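Local coordinates for Ice-binding protein (Leucosporidium, PDB 3UYU) that binds to the surface of ice crystals and inhibits their growth, confers freeze tolerance and has low thermal hysteresis activity, at residues A[9-14]-A[206-211]; A[25-30]-A[60-65]; A[150-155]-A[183-188]; A[199-204]-A[216-221]. The protein carries 2 engineered substitutions. All coordinates share one frame; numbering follows the deposited sequence.

Contact 1: residues A[9-14]-A[206-211]; sequences GVASNF and RVLSQT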
# COMPACT_ATOMS: atom_id res chain seq x y z
N GLY A 9 2.59 -5.45 3.04
CA GLY A 9 1.91 -4.67 2.04
C GLY A 9 2.30 -5.08 0.64
O GLY A 9 2.52 -6.32 0.33
N VAL A 10 2.53 -4.09 -0.21
CA VAL A 10 2.80 -4.33 -1.56
C VAL A 10 4.21 -4.95 -1.69
O VAL A 10 4.52 -5.52 -2.74
CB VAL A 10 2.71 -2.97 -2.37
CG1 VAL A 10 3.07 -3.16 -3.84
CG2 VAL A 10 1.23 -2.48 -2.33
N ALA A 11 5.04 -4.82 -0.65
CA ALA A 11 6.37 -5.35 -0.76
C ALA A 11 6.37 -6.89 -0.77
O ALA A 11 7.38 -7.49 -1.16
CB ALA A 11 7.26 -4.82 0.36
N SER A 12 5.27 -7.52 -0.42
CA SER A 12 5.18 -8.98 -0.58
C SER A 12 5.05 -9.37 -2.05
O SER A 12 5.02 -10.58 -2.33
CB SER A 12 4.03 -9.59 0.27
OG SER A 12 2.83 -9.27 -0.29
N ASN A 13 5.03 -8.41 -2.98
CA ASN A 13 4.97 -8.76 -4.40
C ASN A 13 6.34 -8.75 -5.03
O ASN A 13 6.45 -8.81 -6.29
CB ASN A 13 4.08 -7.76 -5.17
CG ASN A 13 2.63 -7.71 -4.61
OD1 ASN A 13 2.21 -8.57 -3.77
ND2 ASN A 13 1.87 -6.72 -5.04
N PHE A 14 7.38 -8.63 -4.19
CA PHE A 14 8.78 -8.52 -4.72
C PHE A 14 9.69 -9.55 -4.08
O PHE A 14 9.77 -9.71 -2.84
CB PHE A 14 9.37 -7.09 -4.47
CG PHE A 14 8.76 -6.01 -5.33
CD1 PHE A 14 7.52 -5.42 -4.98
CD2 PHE A 14 9.39 -5.63 -6.53
CE1 PHE A 14 6.94 -4.49 -5.81
CE2 PHE A 14 8.82 -4.69 -7.34
CZ PHE A 14 7.52 -4.12 -6.99
N ARG A 206 12.65 -12.91 0.79
CA ARG A 206 12.76 -11.69 0.03
C ARG A 206 13.86 -10.81 0.62
O ARG A 206 14.22 -10.95 1.79
CB ARG A 206 11.47 -10.87 0.19
CG ARG A 206 10.23 -11.58 -0.06
CD ARG A 206 9.18 -10.51 0.47
NE ARG A 206 8.07 -11.34 0.60
CZ ARG A 206 7.41 -11.80 -0.43
NH1 ARG A 206 7.76 -11.45 -1.70
NH2 ARG A 206 6.38 -12.61 -0.26
N VAL A 207 14.35 -9.88 -0.22
CA VAL A 207 15.37 -8.91 0.15
C VAL A 207 14.82 -7.49 -0.06
O VAL A 207 14.52 -7.12 -1.17
CB VAL A 207 16.68 -9.11 -0.64
CG1 VAL A 207 17.75 -8.11 -0.19
CG2 VAL A 207 17.19 -10.57 -0.44
N LEU A 208 14.72 -6.76 1.05
CA LEU A 208 14.10 -5.41 1.02
C LEU A 208 15.15 -4.48 1.57
O LEU A 208 15.37 -4.50 2.75
CB LEU A 208 12.81 -5.41 1.84
CG LEU A 208 11.74 -6.51 1.44
CD1 LEU A 208 10.52 -6.43 2.32
CD2 LEU A 208 11.22 -6.28 0.03
N SER A 209 15.78 -3.65 0.72
CA SER A 209 16.86 -2.80 1.24
C SER A 209 16.58 -1.32 1.03
O SER A 209 16.15 -0.96 -0.08
CB SER A 209 18.15 -3.13 0.47
OG SER A 209 19.14 -2.12 0.76
N GLN A 210 16.90 -0.50 2.03
CA GLN A 210 16.83 1.00 1.87
C GLN A 210 17.98 1.64 1.12
O GLN A 210 17.98 2.88 0.84
CB GLN A 210 16.67 1.64 3.22
CG GLN A 210 15.28 1.27 3.76
CD GLN A 210 14.88 1.91 5.09
OE1 GLN A 210 15.28 3.04 5.43
NE2 GLN A 210 14.08 1.18 5.86
N THR A 211 18.92 0.81 0.68
CA THR A 211 19.98 1.30 -0.25
C THR A 211 20.11 0.33 -1.40
O THR A 211 19.27 0.29 -2.25
CB THR A 211 21.33 1.65 0.50
OG1 THR A 211 21.93 0.49 1.07
CG2 THR A 211 21.15 2.62 1.61

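Contact 2: residues A[25-30]-A[60-65]; sequences VPDSAI and SPQVTG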
# COMPACT_ATOMS: atom_id res chain seq x y z
N VAL A 25 26.40 -9.95 -10.59
CA VAL A 25 27.39 -10.68 -11.39
C VAL A 25 26.73 -12.00 -11.97
O VAL A 25 26.30 -12.86 -11.19
CB VAL A 25 28.77 -10.82 -10.72
CG1 VAL A 25 29.12 -9.92 -9.53
CG2 VAL A 25 29.61 -11.95 -11.22
N PRO A 26 26.58 -12.12 -13.29
CA PRO A 26 25.73 -13.23 -13.84
C PRO A 26 26.43 -14.59 -13.76
O PRO A 26 27.68 -14.62 -13.75
CB PRO A 26 25.45 -12.84 -15.32
CG PRO A 26 26.43 -11.64 -15.56
CD PRO A 26 27.10 -11.18 -14.32
N ASP A 27 25.66 -15.68 -13.68
CA ASP A 27 24.18 -15.68 -13.72
C ASP A 27 23.57 -15.82 -12.33
O ASP A 27 23.78 -16.79 -11.62
CB ASP A 27 23.68 -16.86 -14.52
CG ASP A 27 23.91 -16.71 -16.02
OD1 ASP A 27 24.14 -17.77 -16.66
OD2 ASP A 27 23.86 -15.56 -16.55
N SER A 28 22.80 -14.80 -11.93
CA SER A 28 21.88 -14.94 -10.82
C SER A 28 20.58 -15.58 -11.33
O SER A 28 20.26 -15.69 -12.52
CB SER A 28 21.61 -13.58 -10.22
OG SER A 28 22.79 -13.09 -9.61
N ALA A 29 19.77 -16.01 -10.36
CA ALA A 29 18.50 -16.66 -10.64
C ALA A 29 17.41 -16.29 -9.61
O ALA A 29 17.36 -16.82 -8.48
CB ALA A 29 18.68 -18.21 -10.64
N ILE A 30 16.55 -15.36 -10.02
CA ILE A 30 15.63 -14.74 -9.09
C ILE A 30 14.25 -15.22 -9.54
O ILE A 30 13.86 -15.07 -10.71
CB ILE A 30 15.67 -13.17 -9.18
CG1 ILE A 30 17.08 -12.61 -9.04
CG2 ILE A 30 14.66 -12.58 -8.17
CD1 ILE A 30 17.79 -13.09 -7.80
N SER A 60 14.59 -9.96 -17.96
CA SER A 60 15.98 -10.48 -17.96
C SER A 60 15.96 -12.01 -17.89
O SER A 60 15.14 -12.57 -17.19
CB SER A 60 16.70 -10.05 -16.72
OG SER A 60 17.96 -10.70 -16.58
N PRO A 61 16.89 -12.70 -18.58
CA PRO A 61 16.94 -14.15 -18.46
C PRO A 61 17.17 -14.58 -17.01
O PRO A 61 16.79 -15.72 -16.68
CB PRO A 61 18.13 -14.55 -19.36
CG PRO A 61 18.19 -13.42 -20.39
CD PRO A 61 17.88 -12.18 -19.55
N GLN A 62 17.74 -13.71 -16.16
CA GLN A 62 18.03 -14.03 -14.78
C GLN A 62 16.85 -13.85 -13.85
O GLN A 62 17.01 -14.18 -12.71
CB GLN A 62 19.17 -13.18 -14.26
CG GLN A 62 20.53 -13.44 -15.04
CD GLN A 62 21.56 -12.40 -14.67
OE1 GLN A 62 21.85 -11.44 -15.55
NE2 GLN A 62 22.08 -12.44 -13.50
N VAL A 63 15.72 -13.30 -14.33
CA VAL A 63 14.58 -13.02 -13.41
C VAL A 63 13.40 -13.72 -14.02
O VAL A 63 13.03 -13.55 -15.19
CB VAL A 63 14.31 -11.51 -13.33
CG1 VAL A 63 13.02 -11.19 -12.49
CG2 VAL A 63 15.45 -10.80 -12.67
N THR A 64 12.75 -14.58 -13.21
CA THR A 64 11.49 -15.17 -13.61
C THR A 64 10.37 -14.29 -12.99
O THR A 64 10.08 -14.42 -11.81
CB THR A 64 11.39 -16.66 -13.19
OG1 THR A 64 12.43 -17.37 -13.88
CG2 THR A 64 10.07 -17.21 -13.68
N GLY A 65 9.90 -13.34 -13.81
CA GLY A 65 8.99 -12.28 -13.31
C GLY A 65 9.33 -11.02 -14.05
O GLY A 65 9.82 -11.07 -15.20
O HOH W 1 14.82 -17.06 -12.45

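Contact 3: residues A[150-155]-A[183-188]; sequences LSMADG and AHFEGV. Engineered in segment 150-155: Met152 (natural residue Leu).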
# COMPACT_ATOMS: atom_id res chain seq x y z
N LEU A 150 24.81 -7.88 9.74
CA LEU A 150 24.54 -9.31 9.83
C LEU A 150 25.44 -10.03 8.81
O LEU A 150 25.49 -9.67 7.64
CB LEU A 150 23.08 -9.55 9.48
CG LEU A 150 22.40 -10.87 9.88
CD1 LEU A 150 21.25 -11.37 8.91
CD2 LEU A 150 22.97 -11.89 10.76
N SER A 151 26.16 -11.07 9.23
CA SER A 151 27.04 -11.79 8.29
C SER A 151 26.88 -13.25 8.51
O SER A 151 26.80 -13.69 9.67
CB SER A 151 28.55 -11.59 8.58
OG SER A 151 28.89 -10.28 8.97
N MSE A 152 26.85 -13.99 7.40
CA MSE A 152 26.75 -15.49 7.41
C MSE A 152 28.02 -15.99 6.77
O MSE A 152 28.37 -15.56 5.65
CB MSE A 152 25.58 -16.01 6.56
CG MSE A 152 24.25 -15.97 7.18
SE MSE A 152 23.02 -16.74 5.83
CE MSE A 152 23.33 -18.67 6.09
N ALA A 153 28.68 -16.91 7.48
CA ALA A 153 29.95 -17.45 6.94
C ALA A 153 29.70 -18.29 5.66
O ALA A 153 28.57 -18.75 5.38
CB ALA A 153 30.67 -18.31 7.96
N ASP A 154 30.73 -18.38 4.81
CA ASP A 154 30.65 -19.15 3.59
C ASP A 154 30.10 -20.52 3.90
O ASP A 154 30.56 -21.16 4.80
CB ASP A 154 32.04 -19.35 2.92
CG ASP A 154 32.63 -18.07 2.39
OD1 ASP A 154 31.93 -17.04 2.42
OD2 ASP A 154 33.79 -18.09 1.92
N GLY A 155 29.17 -20.97 3.09
CA GLY A 155 28.61 -22.29 3.17
C GLY A 155 27.63 -22.64 4.29
O GLY A 155 27.20 -23.80 4.34
N ALA A 183 26.29 -19.83 0.90
CA ALA A 183 25.44 -19.92 2.09
C ALA A 183 23.97 -19.90 1.66
O ALA A 183 23.63 -19.53 0.55
CB ALA A 183 25.70 -18.77 3.06
N HIS A 184 23.13 -20.45 2.54
CA HIS A 184 21.67 -20.49 2.27
C HIS A 184 20.89 -19.84 3.40
O HIS A 184 20.94 -20.28 4.56
CB HIS A 184 21.17 -21.94 2.11
CG HIS A 184 19.69 -21.99 1.93
ND1 HIS A 184 19.09 -21.60 0.75
CD2 HIS A 184 18.72 -22.26 2.81
CE1 HIS A 184 17.78 -21.64 0.91
NE2 HIS A 184 17.53 -22.03 2.16
N PHE A 185 20.15 -18.78 3.05
CA PHE A 185 19.31 -18.01 3.95
C PHE A 185 17.83 -18.36 3.76
O PHE A 185 17.38 -18.70 2.65
CB PHE A 185 19.58 -16.53 3.60
CG PHE A 185 19.08 -15.54 4.65
CD1 PHE A 185 17.75 -15.05 4.60
CD2 PHE A 185 19.94 -15.05 5.62
CE1 PHE A 185 17.26 -14.10 5.57
CE2 PHE A 185 19.47 -14.11 6.58
CZ PHE A 185 18.15 -13.66 6.55
N GLU A 186 17.09 -18.27 4.87
CA GLU A 186 15.60 -18.40 4.87
C GLU A 186 15.02 -17.16 5.61
O GLU A 186 15.38 -16.92 6.75
CB GLU A 186 15.14 -19.64 5.67
CG GLU A 186 15.50 -20.94 5.02
CD GLU A 186 14.51 -21.40 3.94
OE1 GLU A 186 13.31 -21.17 4.08
OE2 GLU A 186 14.96 -22.02 2.93
N GLY A 187 14.08 -16.49 4.96
CA GLY A 187 13.38 -15.40 5.67
C GLY A 187 13.30 -14.13 4.84
O GLY A 187 13.82 -14.02 3.71
N VAL A 188 12.61 -13.15 5.45
CA VAL A 188 12.50 -11.79 4.92
C VAL A 188 13.61 -10.91 5.47
O VAL A 188 13.76 -10.78 6.69
CB VAL A 188 11.11 -11.21 5.28
CG1 VAL A 188 10.99 -9.78 4.74
CG2 VAL A 188 10.02 -12.02 4.69

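Contact 4: residues A[199-204]-A[216-221]; sequences TGSSLN and QKATVN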
# COMPACT_ATOMS: atom_id res chain seq x y z
N THR A 199 28.94 -14.98 -4.01
CA THR A 199 28.94 -15.99 -5.06
C THR A 199 28.34 -17.33 -4.70
O THR A 199 28.77 -18.03 -3.75
CB THR A 199 30.27 -16.04 -5.90
OG1 THR A 199 30.55 -17.30 -6.48
CG2 THR A 199 31.31 -15.12 -5.41
N GLY A 200 27.27 -17.60 -5.46
CA GLY A 200 26.51 -18.90 -5.42
C GLY A 200 25.70 -19.12 -4.13
O GLY A 200 25.28 -20.26 -3.84
N SER A 201 25.46 -18.07 -3.34
CA SER A 201 24.49 -18.15 -2.23
C SER A 201 23.06 -18.20 -2.73
O SER A 201 22.80 -17.94 -3.89
CB SER A 201 24.69 -16.98 -1.30
OG SER A 201 24.47 -15.77 -2.04
N SER A 202 22.17 -18.59 -1.82
CA SER A 202 20.73 -18.73 -2.12
C SER A 202 19.91 -18.27 -0.93
O SER A 202 20.37 -18.27 0.21
CB SER A 202 20.40 -20.19 -2.47
OG SER A 202 20.74 -21.06 -1.40
N LEU A 203 18.69 -17.84 -1.23
CA LEU A 203 17.79 -17.25 -0.23
C LEU A 203 16.39 -17.58 -0.64
O LEU A 203 15.96 -17.31 -1.77
CB LEU A 203 17.97 -15.71 -0.19
CG LEU A 203 17.27 -14.94 0.97
CD1 LEU A 203 18.14 -13.80 1.49
CD2 LEU A 203 15.89 -14.44 0.52
N ASN A 204 15.66 -18.22 0.30
CA ASN A 204 14.24 -18.38 0.10
C ASN A 204 13.54 -17.41 1.04
O ASN A 204 13.66 -17.49 2.25
CB ASN A 204 13.75 -19.82 0.43
CG ASN A 204 14.37 -20.90 -0.48
OD1 ASN A 204 14.69 -20.69 -1.64
ND2 ASN A 204 14.42 -22.09 0.08
N GLN A 216 25.79 -11.90 -6.40
CA GLN A 216 26.97 -12.55 -7.05
C GLN A 216 26.56 -14.00 -7.40
O GLN A 216 26.57 -14.89 -6.51
CB GLN A 216 28.14 -12.48 -6.09
CG GLN A 216 28.69 -11.12 -5.81
CD GLN A 216 29.74 -11.07 -4.71
OE1 GLN A 216 30.24 -12.11 -4.19
NE2 GLN A 216 30.10 -9.84 -4.31
N LYS A 217 26.14 -14.22 -8.64
CA LYS A 217 25.71 -15.57 -9.10
C LYS A 217 24.75 -16.17 -8.05
O LYS A 217 24.89 -17.31 -7.56
CB LYS A 217 26.94 -16.50 -9.29
CG LYS A 217 27.84 -15.97 -10.32
CD LYS A 217 28.90 -17.01 -10.72
CE LYS A 217 29.93 -16.43 -11.66
NZ LYS A 217 29.38 -16.60 -13.00
N ALA A 218 23.73 -15.38 -7.69
CA ALA A 218 22.96 -15.70 -6.46
C ALA A 218 21.53 -16.07 -6.81
O ALA A 218 20.98 -15.62 -7.84
CB ALA A 218 22.94 -14.54 -5.51
N THR A 219 20.91 -16.88 -5.95
CA THR A 219 19.55 -17.35 -6.15
C THR A 219 18.66 -16.75 -5.07
O THR A 219 19.04 -16.75 -3.88
CB THR A 219 19.57 -18.85 -5.99
OG1 THR A 219 20.28 -19.39 -7.15
CG2 THR A 219 18.20 -19.44 -5.89
N VAL A 220 17.51 -16.22 -5.51
CA VAL A 220 16.47 -15.76 -4.58
C VAL A 220 15.14 -16.33 -5.02
O VAL A 220 14.72 -16.06 -6.14
CB VAL A 220 16.35 -14.19 -4.56
CG1 VAL A 220 15.17 -13.81 -3.60
CG2 VAL A 220 17.64 -13.60 -4.07
N ASN A 221 14.50 -17.17 -4.17
CA ASN A 221 13.18 -17.72 -4.50
C ASN A 221 12.18 -17.13 -3.54
O ASN A 221 12.22 -17.40 -2.34
CB ASN A 221 13.18 -19.28 -4.37
CG ASN A 221 14.13 -19.93 -5.36
OD1 ASN A 221 14.74 -21.00 -5.02
ND2 ASN A 221 14.26 -19.39 -6.53
O HOH W 2 23.17 -19.29 -6.85

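Contact 1: residues A[9-14]-A[206-211]
Arg206 reaches the 3-10 turn of residues 10-13 because its CG sits beside the backbone N (chi1 -51°) and the chain then runs out extended to NE. NH1 donates to Phe14 O at 2.9 Å, with an N-H...O angle of 158°. Phe14 O lies almost in the guanidinium plane, whereas the nitrogen stands well above the carbonyl plane and so does not meet a lone pair. Ser12 approaches differently: its CA lies over the centre of one guanidinium face, 3.6 Å above the plane. Ser12 O also comes over a face, 2.9 Å from Arg206 NH1, but at an angle too poor for a hydrogen bond. In the right-handed beta-helix, strand 202-209 pairs through Arg206 and Leu208 with Leu189 and through Val207 with Ala15 and Leu17; the 3-10 turn lies just before strand 16-18, which pairs with strand 202-209. A methionine in place of Arg206 would probably leave Phe14 O without this donor and the Ser12 backbone without its flat cover. Farther along the strand, Leu208 extends CD1 to Ala11 CB, 4.1 Å away, an apolar touch beside the polar one. Helix 76-96 packs on Val10 and Phe14.

Contact 2: residues A[25-30]-A[60-65]
Pro26 lies with its CB 4.0 Å from CD of Gln62, the proline ring meeting the terminal amide. The peptide bond that follows Pro26 is cis, and the chain passes through it into Asp27, whose OD2 is 4.2 Å from Gln62 CG. Ser28 is held more closely: its carbonyl O is 3.2 Å from Gln62 CB, and its N and CB face the end of the same amide. Gln62 gets there with CG anti to its carbonyl carbon (chi1 -63°) and the chain extended beyond, which lays the side chain along the backbone of residues 26-28. The hydroxyl of Ser28 is engaged elsewhere, with Ser24 OG and with the backbone N of Ala218. An alanine in place of Gln62 would probably open a gap beside Pro26 and Ser28 and leave this irregular bend less firmly packed. At Ala29 the chain enters a strand of the parallel beta-helix, placed between strands 63-64 and 219-221; its CA makes a C-H...O contact with Gln62 O. Ile30 then bridges Val63 in parallel register. Ile30 N donates to Gln62 O at 3.0 Å, and Thr64 N donates to Ile30 O at 2.8 Å, nearly straight at 174°. A water also donates to Ile30 O and hydrogen-bonds Thr64 OG1, so two donors share that one carbonyl. Inside the coil, Ile30 CB packs on Val63 CG2 at 4.2 Å, while Leu215 and Val220 border the rest of the isoleucine.

Contact 3: residues A[150-155]-A[183-188]
Glu186 OE2 is gripped by two donors, Asn204 ND2 and NE2 of His184, the residue whose backbone O meets Met152. The His184 NE2 to Glu186 OE2 bond is 2.7 Å long and 165° at the hydrogen; it lies in the imidazole plane and uses the anti lone pair of the carboxylate. On the other edge of the imidazole, ND1 is hydrogen-bonded with Ser202 OG, so the ring's rotation is fixed at both nitrogens. The contact with 150-155 itself is mainly apolar. Met152, an engineered selenomethionine, bends at its last torsion (chi3 80°) and sets SE at the edge of the Phe185 ring, 3.5 Å from CD2, in a Met-aromatic contact. Its CE turns away from the ring, toward the backbone, 3.3 Å from His184 O and 3.8 Å from Ala183 CB. Leu150 CD1 meets the same ring edge farther round, at CE2, 4.0 Å away. Phe158 and Phe171 also pack on Phe185, their planes inclined to its own. Strands 150-152 and 184-186 belong to different walls of the beta-helix, with axes 9.8 Å apart. Between these two segments the walls therefore meet by packing, without hydrogen bonds, while the carboxylate next to His184 would probably favour a protonated imidazole.

Contact 4: residues A[199-204]-A[216-221]
Gln216 can be traced outward against Thr199. CB lies 3.3 Å from Thr199 N; CG, placed beside the glutamine's own backbone N (chi1 -68°), starts an extended chain, and CD passes 4.1 Å from that same Thr199 N. At the tip OE1 accepts a weak hydrogen bond from Thr199 N, 3.2 Å and only 135° at the hydrogen, and rests 3.4 Å from Thr199 CG2. The backbone O of Gln216 takes Gly200 N. Beyond it a water donates to both Ser201 O and Lys217 O and accepts from Thr219 OG1, which bridges the two segments where the loops turn into strands. Thr219 N then donates to Ser201 O at 3.0 Å in the carbonyl plane, and Asn221 N to Leu203 O at 2.8 Å; the return bond from Leu203 N to Thr219 O is weak. Asn204 and Asn221 point the same way, their amide planes 21° apart. On the opposite face Leu203 CD2 packs on Val220 CG1. Residues stacked in register, polar on one face and aliphatic on the other, are characteristic of successive coils of a right-handed parallel beta-helix.

In the fold
Contacts 3, 4 and 2 lie in that order along one beta-helix: the centre of contact 4 is about 10 Å from those of both contact 2 and contact 3, which are about 19 Å apart. Along the chain contacts 2, 3 and 4 follow in series; contact 1 spans the first two and alternates with contact 4. Strands 184-186, 202-209, 219-221, 29-31 and 63-64 are consecutive parallel neighbours, so an early coil is wound next to late ones. Contact 1 shares strand 202-209 with contact 4 and ties the N-terminal loop in, its centre about 16 Å away. Strand 150-152 of contact 3 lies in the other, seven-stranded sheet, which carries the inferred ice-binding positions Thr45, Ser127 and Ala214.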